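Local coordinates for protein aminotransferase AspB (Helicobacter pylori 26695, PDB 3EZS) that probably transfers amino groups between amino acids and oxo acids, using pyridoxal 5'-phosphate as cofactor, at residues E84-L89 and G241-D246; E93-F98 and Y118-G123; N161-P166 and Y306-Y311. One frame throughout, in Å; residues are numbered along the deposited sequence.

Contact 1 of 3, residues E84-L89 and G241-D246; sequences ELISTL and GFIAGD
F242 and L85 meet on one face of an antiparallel strand pair, 85-88 against 241-245. Start at F242 CB, which rests 3.2 Å from I86 O, directly on the neighbouring backbone. CG is held between the backbone N and the carbonyl carbon (chi1 65°), a turn that puts one ring face under the tip of L85. From there CG, CD1 and CE1 all meet one methyl, L85 CD1. It sits over that face, displaced toward the rim; L85 CD1 is 3.9 Å from the centroid of the F242 ring, a CH-pi contact. Next along that side of the sheet, the L85 and A244 CB atoms are 4.3 Å apart. On the reverse face T88 CG2 and I86 CB both lean on I243 CG2, with I86 CB at 3.8 Å.

Two hydrogen-bonded pairs carry the ladder. I86 and I243 exchange nearly straight bonds, I86 N to I243 O at 2.8 Å and I243 N to I86 O at 2.9 Å. T88 and G241 do the same less regularly: T88 N reaches G241 O at 2.9 Å from well above the carbonyl plane. T88 OG1 lies against the G241-F242 peptide without bonding to it; its hydrogen bond is with G90 O. The pairing ends where G245 N bonds to E84 O; G245 has backbone angles suited to glycine, and D246 then caps helix 247-257.

In the large-domain sheet, strand 85-88 is the outermost on this side within the chain, and 241-245 is the strand that runs against both neighbours, the other being 223-228. Helix 62-76 covers the L85-F242 face, where H227 and W276 also meet the F242 ring. Helices 92-102 and 247-257 cover the I86-I243 face, V94 packing on both T88 and I243.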
ATOM      1  N   GLU A  84      13.990 -10.857  11.731  1.00 40.31           N
ATOM      2  CA  GLU A  84      14.091  -9.576  12.443  1.00 41.38           C
ATOM      3  C   GLU A  84      14.017  -8.337  11.534  1.00 41.31           C
ATOM      4  O   GLU A  84      14.270  -7.218  11.980  1.00 40.93           O
ATOM      5  CB  GLU A  84      15.358  -9.554  13.315  1.00 41.37           C
ATOM      6  CG  GLU A  84      15.182 -10.416  14.539  1.00 43.94           C
ATOM      7  CD  GLU A  84      16.420 -10.581  15.378  1.00 45.46           C
ATOM      8  OE1 GLU A  84      17.526 -10.238  14.907  1.00 44.36           O
ATOM      9  OE2 GLU A  84      16.263 -11.098  16.513  1.00 39.64           O
ATOM     10  N   LEU A  85      13.657  -8.531  10.272  1.00 40.97           N
ATOM     11  CA  LEU A  85      13.510  -7.407   9.342  1.00 40.09           C
ATOM     12  C   LEU A  85      12.438  -7.736   8.324  1.00 39.75           C
ATOM     13  O   LEU A  85      12.431  -8.831   7.760  1.00 41.24           O
ATOM     14  CB  LEU A  85      14.833  -7.086   8.670  1.00 39.51           C
ATOM     15  CG  LEU A  85      14.815  -5.940   7.650  1.00 35.21           C
ATOM     16  CD1 LEU A  85      16.131  -5.166   7.686  1.00 30.82           C
ATOM     17  CD2 LEU A  85      14.497  -6.433   6.239  1.00 33.10           C
ATOM     18  N   ILE A  86      11.494  -6.816   8.156  1.00 40.50           N
ATOM     19  CA  ILE A  86      10.439  -6.942   7.152  1.00 40.48           C
ATOM     20  C   ILE A  86      10.579  -5.787   6.160  1.00 40.58           C
ATOM     21  O   ILE A  86      10.751  -4.648   6.581  1.00 40.38           O
ATOM     22  CB  ILE A  86       9.011  -6.965   7.791  1.00 41.72           C
ATOM     23  CG1 ILE A  86       8.722  -8.341   8.428  1.00 41.16           C
ATOM     24  CG2 ILE A  86       7.915  -6.677   6.747  1.00 39.13           C
ATOM     25  CD1 ILE A  86       7.315  -8.501   8.958  1.00 38.93           C
ATOM     26  N   SER A  87      10.530  -6.098   4.858  1.00 40.49           N
ATOM     27  CA  SER A  87      10.608  -5.103   3.776  0.50 39.11           C
ATOM     28  C   SER A  87       9.245  -4.443   3.622  1.00 39.32           C
ATOM     29  O   SER A  87       8.213  -5.145   3.621  1.00 39.84           O
ATOM     30  CB  SER A  87      10.974  -5.767   2.438  0.50 38.54           C
ATOM     31  OG  SER A  87      12.291  -6.298   2.421  0.50 37.52           O
ATOM     32  N   THR A  88       9.224  -3.117   3.471  1.00 39.44           N
ATOM     33  CA  THR A  88       7.969  -2.365   3.359  1.00 38.68           C
ATOM     34  C   THR A  88       7.971  -1.364   2.185  1.00 39.62           C
ATOM     35  O   THR A  88       9.008  -1.089   1.586  1.00 36.56           O
ATOM     36  CB  THR A  88       7.675  -1.617   4.684  1.00 37.95           C
ATOM     37  OG1 THR A  88       8.620  -0.555   4.865  1.00 39.68           O
ATOM     38  CG2 THR A  88       7.758  -2.565   5.869  1.00 36.72           C
ATOM     39  N   LEU A  89       6.791  -0.826   1.884  1.00 39.17           N
ATOM     40  CA  LEU A  89       6.601   0.088   0.772  1.00 41.28           C
ATOM     41  C   LEU A  89       6.827   1.521   1.254  1.00 42.71           C
ATOM     42  O   LEU A  89       5.923   2.345   1.233  1.00 44.96           O
ATOM     43  CB  LEU A  89       5.181  -0.092   0.197  1.00 42.67           C
ATOM     44  CG  LEU A  89       5.014   0.323  -1.260  1.00 42.95           C
ATOM     45  CD1 LEU A  89       5.808  -0.683  -2.122  1.00 38.08           C
ATOM     46  CD2 LEU A  89       3.568   0.374  -1.675  1.00 35.97           C
ATOM     47  N   GLY A 241      11.361   0.797   2.101  1.00 38.63           N
ATOM     48  CA  GLY A 241      11.672   0.973   3.504  1.00 38.13           C
ATOM     49  C   GLY A 241      11.654  -0.391   4.149  1.00 37.34           C
ATOM     50  O   GLY A 241      11.529  -1.416   3.461  1.00 37.51           O
ATOM     51  N   PHE A 242      11.832  -0.394   5.463  1.00 38.21           N
ATOM     52  CA  PHE A 242      11.770  -1.605   6.247  1.00 37.80           C
ATOM     53  C   PHE A 242      11.453  -1.300   7.703  1.00 38.11           C
ATOM     54  O   PHE A 242      11.471  -0.141   8.146  1.00 37.96           O
ATOM     55  CB  PHE A 242      13.045  -2.472   6.102  1.00 38.73           C
ATOM     56  CG  PHE A 242      14.328  -1.855   6.643  1.00 39.70           C
ATOM     57  CD1 PHE A 242      14.665  -1.970   7.991  1.00 37.64           C
ATOM     58  CD2 PHE A 242      15.235  -1.248   5.784  1.00 41.50           C
ATOM     59  CE1 PHE A 242      15.857  -1.426   8.484  1.00 39.24           C
ATOM     60  CE2 PHE A 242      16.425  -0.714   6.267  1.00 41.18           C
ATOM     61  CZ  PHE A 242      16.735  -0.810   7.620  1.00 37.72           C
ATOM     62  N   ILE A 243      11.108  -2.362   8.409  1.00 38.11           N
ATOM     63  CA  ILE A 243      10.866  -2.344   9.841  1.00 37.28           C
ATOM     64  C   ILE A 243      11.671  -3.522  10.397  1.00 39.02           C
ATOM     65  O   ILE A 243      11.589  -4.638   9.876  1.00 39.09           O
ATOM     66  CB  ILE A 243       9.378  -2.419  10.212  1.00 37.16           C
ATOM     67  CG1 ILE A 243       9.218  -2.364  11.734  1.00 35.53           C
ATOM     68  CG2 ILE A 243       8.715  -3.663   9.629  1.00 34.96           C
ATOM     69  CD1 ILE A 243       7.813  -2.088  12.170  1.00 38.34           C
ATOM     70  N   ALA A 244      12.469  -3.246  11.432  1.00 38.44           N
ATOM     71  CA  ALA A 244      13.338  -4.229  12.047  1.00 38.43           C
ATOM     72  C   ALA A 244      13.207  -4.219  13.572  1.00 39.60           C
ATOM     73  O   ALA A 244      12.958  -3.166  14.183  1.00 39.35           O
ATOM     74  CB  ALA A 244      14.791  -3.959  11.631  1.00 36.93           C
ATOM     75  N   GLY A 245      13.355  -5.393  14.182  1.00 41.15           N
ATOM     76  CA  GLY A 245      13.264  -5.512  15.639  1.00 42.28           C
ATOM     77  C   GLY A 245      12.669  -6.829  16.100  1.00 40.47           C
ATOM     78  O   GLY A 245      13.001  -7.876  15.551  1.00 40.42           O
ATOM     79  N   ASP A 246      11.786  -6.739  17.095  1.00 40.50           N
ATOM     80  CA  ASP A 246      11.097  -7.885  17.749  1.00 42.22           C
ATOM     81  C   ASP A 246      10.566  -8.903  16.743  1.00 43.43           C
ATOM     82  O   ASP A 246       9.561  -8.652  16.077  1.00 43.38           O
ATOM     83  CB  ASP A 246       9.939  -7.362  18.606  1.00 42.40           C
ATOM     84  CG  ASP A 246       9.391  -8.396  19.582  1.00 41.70           C
ATOM     85  OD1 ASP A 246       9.339  -9.604  19.273  1.00 35.01           O
ATOM     86  OD2 ASP A 246       8.954  -7.953  20.666  1.00 36.83           O
TER

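Contact 2 of 3, residues E93-F98 and Y118-G123; sequences EVLFNF and YQIYEG
Two successive helical connections of the large alpha/beta domain pack together here, L95 and F96 of helix 92-102 meeting Y118 and, from helix 120-127, I120, Y121 and G123. The contact is apolar. L95 points toward the other segment: its CD1 comes in at the edge of the Y118 ring, in its plane, 3.8 Å from Y118 CE2, and both L95 methyls, CD1 and CD2, lie 4.0 Å from Y121 CE1, with the Y121 side chain running beside the leucine in the same direction. Y121 starts out away from helix 92-102, but its ring swings back, and its hydroxyl is bonded to D193.

I120 touches both L95 and F96, one branch to each. Its CG2 branch sits 4.1 Å from L95 CB. The other branch, with CG1 anti to the backbone N (chi1 -162°), crosses F96 at about a right angle and brings I120 CD1 to 3.9 Å from F96 CD1. Further along the same ring, F96 CE1 approaches G123 O at 3.5 Å; with glycine here, the phenyl group packs straight on the backbone. F127 meets the F96 ring as well, and L260 and Y259 of the second subunit pack on F96 and I120.

A phosphate ion, probably from the crystallisation liquor, lies near the Y118 side chain, where it may mark the cofactor pocket of fold type I aminotransferases, in which an aromatic residue after the strand matching 110-115 commonly lines the pyridoxal phosphate. Helix 120-127 is the crossover of the beta-alpha-beta unit between parallel strands 110-115 and 131-136.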
ATOM      1  N   GLU A  93       3.370   4.029   5.162  1.00 39.85           N
ATOM      2  CA  GLU A  93       2.366   3.000   5.389  1.00 40.14           C
ATOM      3  C   GLU A  93       2.602   2.193   6.663  1.00 40.00           C
ATOM      4  O   GLU A  93       1.655   1.876   7.368  1.00 38.91           O
ATOM      5  CB  GLU A  93       2.295   2.093   4.160  1.00 39.27           C
ATOM      6  CG  GLU A  93       3.593   1.352   3.771  1.00 37.70           C
ATOM      7  CD  GLU A  93       3.634  -0.101   4.207  1.00 42.63           C
ATOM      8  OE1 GLU A  93       2.883  -0.504   5.108  1.00 38.28           O
ATOM      9  OE2 GLU A  93       4.424  -0.852   3.618  1.00 39.71           O
ATOM     10  N   VAL A  94       3.871   1.897   6.961  1.00 41.68           N
ATOM     11  CA  VAL A  94       4.222   1.121   8.142  1.00 41.50           C
ATOM     12  C   VAL A  94       3.850   1.919   9.384  1.00 41.88           C
ATOM     13  O   VAL A  94       3.269   1.356  10.313  1.00 42.72           O
ATOM     14  CB  VAL A  94       5.741   0.777   8.256  1.00 44.02           C
ATOM     15  CG1 VAL A  94       5.949  -0.269   9.358  1.00 41.90           C
ATOM     16  CG2 VAL A  94       6.329   0.296   6.946  1.00 42.81           C
ATOM     17  N   LEU A  95       4.199   3.211   9.401  1.00 40.53           N
ATOM     18  CA  LEU A  95       3.888   4.108  10.537  1.00 41.50           C
ATOM     19  C   LEU A  95       2.382   4.248  10.735  1.00 41.90           C
ATOM     20  O   LEU A  95       1.890   4.426  11.857  1.00 42.57           O
ATOM     21  CB  LEU A  95       4.511   5.510  10.328  1.00 41.21           C
ATOM     22  CG  LEU A  95       6.041   5.670  10.411  1.00 41.66           C
ATOM     23  CD1 LEU A  95       6.532   7.025   9.824  1.00 36.59           C
ATOM     24  CD2 LEU A  95       6.476   5.497  11.867  1.00 41.71           C
ATOM     25  N   PHE A  96       1.634   4.143   9.642  1.00 42.63           N
ATOM     26  CA  PHE A  96       0.202   4.263   9.731  1.00 40.66           C
ATOM     27  C   PHE A  96      -0.477   2.977  10.181  1.00 41.47           C
ATOM     28  O   PHE A  96      -1.382   3.018  11.017  1.00 42.67           O
ATOM     29  CB  PHE A  96      -0.407   4.696   8.399  1.00 40.18           C
ATOM     30  CG  PHE A  96      -1.910   4.816   8.460  1.00 40.60           C
ATOM     31  CD1 PHE A  96      -2.497   5.882   9.120  1.00 42.26           C
ATOM     32  CD2 PHE A  96      -2.726   3.837   7.936  1.00 39.70           C
ATOM     33  CE1 PHE A  96      -3.861   5.993   9.215  1.00 40.68           C
ATOM     34  CE2 PHE A  96      -4.094   3.944   8.030  1.00 39.29           C
ATOM     35  CZ  PHE A  96      -4.662   5.028   8.671  1.00 43.26           C
ATOM     36  N   ASN A  97      -0.070   1.841   9.620  1.00 42.07           N
ATOM     37  CA  ASN A  97      -0.779   0.583   9.916  1.00 40.93           C
ATOM     38  C   ASN A  97      -0.194  -0.288  10.997  1.00 39.62           C
ATOM     39  O   ASN A  97      -0.905  -1.144  11.521  1.00 41.72           O
ATOM     40  CB  ASN A  97      -1.065  -0.239   8.629  1.00 40.56           C
ATOM     41  CG  ASN A  97       0.183  -0.837   8.012  1.00 42.65           C
ATOM     42  OD1 ASN A  97       0.964  -1.485   8.696  1.00 43.04           O
ATOM     43  ND2 ASN A  97       0.373  -0.624   6.707  1.00 35.83           N
ATOM     44  N   PHE A  98       1.065  -0.110  11.359  1.00 40.06           N
ATOM     45  CA  PHE A  98       1.629  -0.988  12.390  1.00 42.20           C
ATOM     46  C   PHE A  98       0.857  -0.859  13.718  1.00 41.91           C
ATOM     47  O   PHE A  98       0.542  -1.862  14.345  1.00 39.59           O
ATOM     48  CB  PHE A  98       3.138  -0.780  12.597  1.00 42.73           C
ATOM     49  CG  PHE A  98       3.769  -1.819  13.496  1.00 46.22           C
ATOM     50  CD1 PHE A  98       4.091  -3.080  12.995  1.00 46.27           C
ATOM     51  CD2 PHE A  98       4.033  -1.549  14.832  1.00 45.15           C
ATOM     52  CE1 PHE A  98       4.654  -4.039  13.798  1.00 46.83           C
ATOM     53  CE2 PHE A  98       4.597  -2.532  15.656  1.00 40.85           C
ATOM     54  CZ  PHE A  98       4.908  -3.769  15.136  1.00 46.85           C
ATOM     55  N   TYR A 118       5.366  14.624  12.750  1.00 42.62           N
ATOM     56  CA  TYR A 118       4.979  14.222  11.398  1.00 43.16           C
ATOM     57  C   TYR A 118       3.570  13.711  11.603  1.00 43.22           C
ATOM     58  O   TYR A 118       3.355  12.774  12.367  1.00 42.91           O
ATOM     59  CB  TYR A 118       5.931  13.121  10.944  1.00 45.48           C
ATOM     60  CG  TYR A 118       5.664  12.430   9.609  1.00 49.79           C
ATOM     61  CD1 TYR A 118       5.282  13.138   8.479  1.00 49.34           C
ATOM     62  CD2 TYR A 118       5.900  11.061   9.471  1.00 52.51           C
ATOM     63  CE1 TYR A 118       5.071  12.479   7.251  1.00 51.53           C
ATOM     64  CE2 TYR A 118       5.711  10.403   8.255  1.00 51.28           C
ATOM     65  CZ  TYR A 118       5.291  11.113   7.153  1.00 53.00           C
ATOM     66  OH  TYR A 118       5.113  10.435   5.972  1.00 49.33           O
ATOM     67  N   GLN A 119       2.620  14.340  10.914  1.00 43.19           N
ATOM     68  CA  GLN A 119       1.194  14.131  11.131  1.00 45.87           C
ATOM     69  C   GLN A 119       0.656  12.707  10.981  1.00 45.89           C
ATOM     70  O   GLN A 119      -0.440  12.421  11.466  1.00 45.12           O
ATOM     71  CB  GLN A 119       0.375  15.069  10.233  1.00 49.86           C
ATOM     72  CG  GLN A 119       0.712  16.620  10.323  1.00 59.09           C
ATOM     73  CD  GLN A 119       0.539  17.272  11.710  1.00 62.21           C
ATOM     74  OE1 GLN A 119      -0.464  17.956  11.968  1.00 67.54           O
ATOM     75  NE2 GLN A 119       1.515  17.073  12.588  1.00 58.10           N
ATOM     76  N   ILE A 120       1.393  11.820  10.315  1.00 44.69           N
ATOM     77  CA  ILE A 120       0.930  10.445  10.168  1.00 44.33           C
ATOM     78  C   ILE A 120       0.794   9.745  11.538  1.00 43.03           C
ATOM     79  O   ILE A 120      -0.069   8.885  11.692  1.00 41.91           O
ATOM     80  CB  ILE A 120       1.807   9.642   9.148  1.00 46.90           C
ATOM     81  CG1 ILE A 120       1.070   8.387   8.665  1.00 52.65           C
ATOM     82  CG2 ILE A 120       3.159   9.295   9.713  1.00 46.14           C
ATOM     83  CD1 ILE A 120      -0.183   8.719   7.879  1.00 58.11           C
ATOM     84  N   TYR A 121       1.581  10.143  12.548  1.00 42.87           N
ATOM     85  CA  TYR A 121       1.457   9.503  13.872  1.00 41.92           C
ATOM     86  C   TYR A 121       0.055   9.713  14.439  1.00 43.50           C
ATOM     87  O   TYR A 121      -0.496   8.811  15.073  1.00 44.50           O
ATOM     88  CB  TYR A 121       2.476   9.991  14.910  1.00 41.65           C
ATOM     89  CG  TYR A 121       3.917  10.057  14.475  1.00 38.52           C
ATOM     90  CD1 TYR A 121       4.419   9.206  13.493  1.00 35.94           C
ATOM     91  CD2 TYR A 121       4.808  10.938  15.108  1.00 37.21           C
ATOM     92  CE1 TYR A 121       5.758   9.285  13.091  1.00 40.92           C
ATOM     93  CE2 TYR A 121       6.141  11.016  14.726  1.00 33.06           C
ATOM     94  CZ  TYR A 121       6.615  10.173  13.718  1.00 37.59           C
ATOM     95  OH  TYR A 121       7.932  10.235  13.316  1.00 39.32           O
ATOM     96  N   GLU A 122      -0.526  10.890  14.208  1.00 42.36           N
ATOM     97  CA  GLU A 122      -1.876  11.188  14.704  1.00 42.16           C
ATOM     98  C   GLU A 122      -2.954  10.450  13.913  1.00 41.55           C
ATOM     99  O   GLU A 122      -3.981  10.025  14.477  1.00 40.17           O
ATOM    100  CB  GLU A 122      -2.156  12.678  14.625  1.00 42.57           C
ATOM    101  CG  GLU A 122      -3.454  13.072  15.268  1.00 44.68           C
ATOM    102  CD  GLU A 122      -3.705  14.529  15.151  1.00 40.37           C
ATOM    103  OE1 GLU A 122      -3.926  14.969  14.016  1.00 44.28           O
ATOM    104  OE2 GLU A 122      -3.721  15.225  16.189  1.00 43.67           O
ATOM    105  N   GLY A 123      -2.742  10.350  12.604  1.00 40.84           N
ATOM    106  CA  GLY A 123      -3.639   9.604  11.739  1.00 41.48           C
ATOM    107  C   GLY A 123      -3.706   8.143  12.185  1.00 40.52           C
ATOM    108  O   GLY A 123      -4.785   7.550  12.245  1.00 39.12           O
TER

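Contact 3 of 3, residues N161-P166 and Y306-Y311; sequences NSPNNP and YPYSFY. With EDO (1,2-ethanediol), chain D; EDO (1,2-ethanediol), chain F.
P163 and Y308 make the apolar part: P163 CB is 3.7 Å from Y308 CB, and the two side chains cross at about a right angle, the Y308 ring leading away. At the other end, N165 CG stands anti to the backbone N (chi1 171°), which carries the amide over the Y311 ring, their planes only 20° apart. N165 OD1 sits above one face near the rim, 3.7 Å from Y311 CE2, and F310 CD1 covers the opposite face. P166 O adds a contact with Y311 CB.

The 161-166 loop, with cis peptides before both P163 and P166, runs into the N-P-T-G sequence of class I aminotransferases, which starts at N165. N165 OD1 is bonded to R351 and Y311 OH to Y196; in relatives the residues matching N165, R351 and Y196 line the cofactor and substrate pocket, and they probably do so here.

Hydrogen bonds hold each loop internally. N161 OD1 takes N165 N at 3.0 Å, an almost straight bond at the hydrogen (176°), with the donor above the carbonyl plane. S309 OG gives a bond to Y308 O and receives Y311 N at 3.1 Å, the latter forming an ST turn.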
ATOM      1  N   ASN A 161      10.938   9.718  17.286  1.00 39.29           N
ATOM      2  CA  ASN A 161      11.412  10.097  15.966  1.00 40.19           C
ATOM      3  C   ASN A 161      12.771  10.761  16.167  1.00 40.72           C
ATOM      4  O   ASN A 161      12.844  11.968  16.418  1.00 40.15           O
ATOM      5  CB  ASN A 161      10.416  11.046  15.305  1.00 41.01           C
ATOM      6  CG  ASN A 161      10.832  11.490  13.907  1.00 41.86           C
ATOM      7  OD1 ASN A 161      10.470  12.593  13.465  1.00 38.30           O
ATOM      8  ND2 ASN A 161      11.565  10.634  13.196  1.00 39.99           N
ATOM      9  N   SER A 162      13.840   9.967  16.050  1.00 39.34           N
ATOM     10  CA  SER A 162      15.196  10.447  16.292  1.00 38.01           C
ATOM     11  C   SER A 162      16.191   9.953  15.237  1.00 39.42           C
ATOM     12  O   SER A 162      16.435   8.748  15.153  1.00 39.57           O
ATOM     13  CB  SER A 162      15.638   9.971  17.664  1.00 37.19           C
ATOM     14  OG  SER A 162      16.920  10.429  17.980  1.00 37.29           O
ATOM     15  N   PRO A 163      16.802  10.878  14.451  1.00 39.92           N
ATOM     16  CA  PRO A 163      16.628  12.345  14.449  1.00 39.27           C
ATOM     17  C   PRO A 163      15.199  12.782  14.158  1.00 38.93           C
ATOM     18  O   PRO A 163      14.461  12.108  13.416  1.00 38.41           O
ATOM     19  CB  PRO A 163      17.599  12.820  13.360  1.00 41.66           C
ATOM     20  CG  PRO A 163      18.608  11.707  13.241  1.00 38.82           C
ATOM     21  CD  PRO A 163      17.839  10.456  13.494  1.00 41.67           C
ATOM     22  N   ASN A 164      14.827  13.909  14.757  1.00 39.17           N
ATOM     23  CA  ASN A 164      13.471  14.413  14.721  1.00 38.67           C
ATOM     24  C   ASN A 164      13.109  15.416  13.624  1.00 39.64           C
ATOM     25  O   ASN A 164      13.863  16.363  13.335  1.00 38.60           O
ATOM     26  CB  ASN A 164      13.190  15.080  16.080  1.00 41.54           C
ATOM     27  CG  ASN A 164      11.741  15.559  16.233  1.00 40.56           C
ATOM     28  OD1 ASN A 164      11.482  16.756  16.241  1.00 38.24           O
ATOM     29  ND2 ASN A 164      10.802  14.622  16.316  1.00 37.32           N
ATOM     30  N   ASN A 165      11.937  15.185  13.035  1.00 37.35           N
ATOM     31  CA  ASN A 165      11.271  16.146  12.169  1.00 40.23           C
ATOM     32  C   ASN A 165      10.199  16.711  13.112  1.00 40.26           C
ATOM     33  O   ASN A 165       9.349  15.961  13.576  1.00 43.34           O
ATOM     34  CB  ASN A 165      10.617  15.472  10.960  1.00 42.08           C
ATOM     35  CG  ASN A 165       9.737  16.419  10.150  1.00 41.91           C
ATOM     36  OD1 ASN A 165       9.691  17.629  10.389  1.00 40.28           O
ATOM     37  ND2 ASN A 165       9.021  15.860   9.191  1.00 40.84           N
ATOM     38  N   PRO A 166      10.175  18.035  13.344  1.00 40.30           N
ATOM     39  CA  PRO A 166      10.932  19.163  12.790  1.00 38.47           C
ATOM     40  C   PRO A 166      12.115  19.787  13.566  1.00 39.58           C
ATOM     41  O   PRO A 166      12.723  20.745  13.058  1.00 39.39           O
ATOM     42  CB  PRO A 166       9.840  20.225  12.737  1.00 36.64           C
ATOM     43  CG  PRO A 166       9.142  20.019  14.029  1.00 41.61           C
ATOM     44  CD  PRO A 166       9.179  18.525  14.315  1.00 40.31           C
ATOM     45  N   TYR A 306      20.913  21.344  15.653  1.00 41.69           N
ATOM     46  CA  TYR A 306      21.494  20.029  15.913  1.00 41.36           C
ATOM     47  C   TYR A 306      22.115  19.490  14.625  1.00 40.61           C
ATOM     48  O   TYR A 306      21.573  19.717  13.546  1.00 43.42           O
ATOM     49  CB  TYR A 306      20.435  19.050  16.431  1.00 42.45           C
ATOM     50  CG  TYR A 306      19.869  19.406  17.804  1.00 42.35           C
ATOM     51  CD1 TYR A 306      20.672  19.380  18.946  1.00 45.62           C
ATOM     52  CD2 TYR A 306      18.520  19.726  17.960  1.00 45.22           C
ATOM     53  CE1 TYR A 306      20.146  19.696  20.191  1.00 46.71           C
ATOM     54  CE2 TYR A 306      17.988  20.032  19.192  1.00 43.12           C
ATOM     55  CZ  TYR A 306      18.797  20.018  20.297  1.00 44.25           C
ATOM     56  OH  TYR A 306      18.246  20.329  21.498  1.00 49.11           O
ATOM     57  N   PRO A 307      23.243  18.765  14.716  1.00 41.64           N
ATOM     58  CA  PRO A 307      23.901  18.231  13.508  1.00 40.65           C
ATOM     59  C   PRO A 307      23.271  16.950  12.906  1.00 40.24           C
ATOM     60  O   PRO A 307      23.988  16.029  12.499  1.00 38.74           O
ATOM     61  CB  PRO A 307      25.340  17.988  13.987  1.00 41.37           C
ATOM     62  CG  PRO A 307      25.186  17.625  15.439  1.00 43.69           C
ATOM     63  CD  PRO A 307      23.968  18.393  15.949  1.00 41.74           C
ATOM     64  N   TYR A 308      21.939  16.927  12.812  1.00 38.70           N
ATOM     65  CA  TYR A 308      21.185  15.786  12.321  1.00 39.82           C
ATOM     66  C   TYR A 308      19.939  16.353  11.622  1.00 39.71           C
ATOM     67  O   TYR A 308      19.466  17.456  11.959  1.00 39.95           O
ATOM     68  CB  TYR A 308      20.753  14.832  13.475  1.00 38.18           C
ATOM     69  CG  TYR A 308      21.861  14.413  14.408  1.00 41.24           C
ATOM     70  CD1 TYR A 308      22.617  13.270  14.156  1.00 44.49           C
ATOM     71  CD2 TYR A 308      22.156  15.156  15.558  1.00 46.18           C
ATOM     72  CE1 TYR A 308      23.665  12.888  15.007  1.00 41.96           C
ATOM     73  CE2 TYR A 308      23.195  14.768  16.442  1.00 44.20           C
ATOM     74  CZ  TYR A 308      23.943  13.635  16.151  1.00 42.65           C
ATOM     75  OH  TYR A 308      24.969  13.242  16.986  1.00 42.46           O
ATOM     76  N   SER A 309      19.403  15.561  10.690  1.00 38.03           N
ATOM     77  CA  SER A 309      18.249  15.906   9.850  1.00 38.96           C
ATOM     78  C   SER A 309      18.721  17.009   8.902  1.00 38.45           C
ATOM     79  O   SER A 309      19.883  17.364   8.923  1.00 37.29           O
ATOM     80  CB  SER A 309      17.012  16.357  10.664  1.00 39.78           C
ATOM     81  OG  SER A 309      16.984  17.773  10.909  1.00 40.71           O
ATOM     82  N   PHE A 310      17.831  17.510   8.055  1.00 38.20           N
ATOM     83  CA  PHE A 310      18.153  18.645   7.204  1.00 37.57           C
ATOM     84  C   PHE A 310      17.261  19.871   7.519  1.00 38.39           C
ATOM     85  O   PHE A 310      17.077  20.765   6.673  1.00 38.29           O
ATOM     86  CB  PHE A 310      18.154  18.266   5.711  1.00 40.56           C
ATOM     87  CG  PHE A 310      16.905  17.566   5.205  1.00 36.82           C
ATOM     88  CD1 PHE A 310      15.641  18.095   5.382  1.00 40.28           C
ATOM     89  CD2 PHE A 310      17.027  16.422   4.424  1.00 44.03           C
ATOM     90  CE1 PHE A 310      14.523  17.464   4.862  1.00 42.91           C
ATOM     91  CE2 PHE A 310      15.908  15.795   3.898  1.00 41.58           C
ATOM     92  CZ  PHE A 310      14.659  16.322   4.122  1.00 41.52           C
ATOM     93  N   TYR A 311      16.735  19.926   8.749  1.00 37.18           N
ATOM     94  CA  TYR A 311      15.883  21.029   9.180  1.00 38.13           C
ATOM     95  C   TYR A 311      16.589  22.056  10.065  1.00 39.00           C
ATOM     96  O   TYR A 311      17.636  21.772  10.665  1.00 38.93           O
ATOM     97  CB  TYR A 311      14.653  20.522   9.946  1.00 39.74           C
ATOM     98  CG  TYR A 311      13.818  19.543   9.165  1.00 40.69           C
ATOM     99  CD1 TYR A 311      13.098  19.952   8.050  1.00 44.78           C
ATOM    100  CD2 TYR A 311      13.770  18.200   9.522  1.00 45.23           C
ATOM    101  CE1 TYR A 311      12.351  19.043   7.310  1.00 43.79           C
ATOM    102  CE2 TYR A 311      13.023  17.291   8.790  1.00 40.71           C
ATOM    103  CZ  TYR A 311      12.331  17.719   7.675  1.00 40.17           C
ATOM    104  OH  TYR A 311      11.590  16.816   6.935  1.00 43.07           O
TER
HETATM  105  C1  EDO D 377      13.577  13.574  19.891  1.00 34.50           C
HETATM  106  O1  EDO D 377      14.515  12.714  19.223  1.00 33.43           O
HETATM  107  C2  EDO D 377      12.346  12.759  20.261  1.00 40.72           C
HETATM  108  O2  EDO D 377      11.916  11.979  19.161  1.00 38.17           O
HETATM  109  C1  EDO F 379       9.214  12.677   8.539  1.00 53.08           C
HETATM  110  O1  EDO F 379       9.574  11.879   7.397  1.00 56.54           O
HETATM  111  C2  EDO F 379       9.017  11.754   9.755  1.00 55.13           C
HETATM  112  O2  EDO F 379      10.172  11.557  10.568  1.00 59.28           O

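In the fold
From the N terminus, residues 84-89 open the wider loop of the first two contacts, and helix 92-102 follows directly. Contact 2 opens and closes inside that loop, with only 19 residues between its segments, and joins helices 92-102 and 120-127. Residues 161-166 come next, still inside it. Contact 1 then closes at 241-246, completing one side of the large sheet, and contact 3 closes later at 306-311, so contacts 1 and 3 cross. Contact 3 ties a loop after sheet strand 157-160 to the start of the separate antiparallel sheet of strands 311-315, 349-353 and 335-336. Contact 2 touches both of the others, which do not touch each other: 93-98 meets contact 1 and Y121 meets N161.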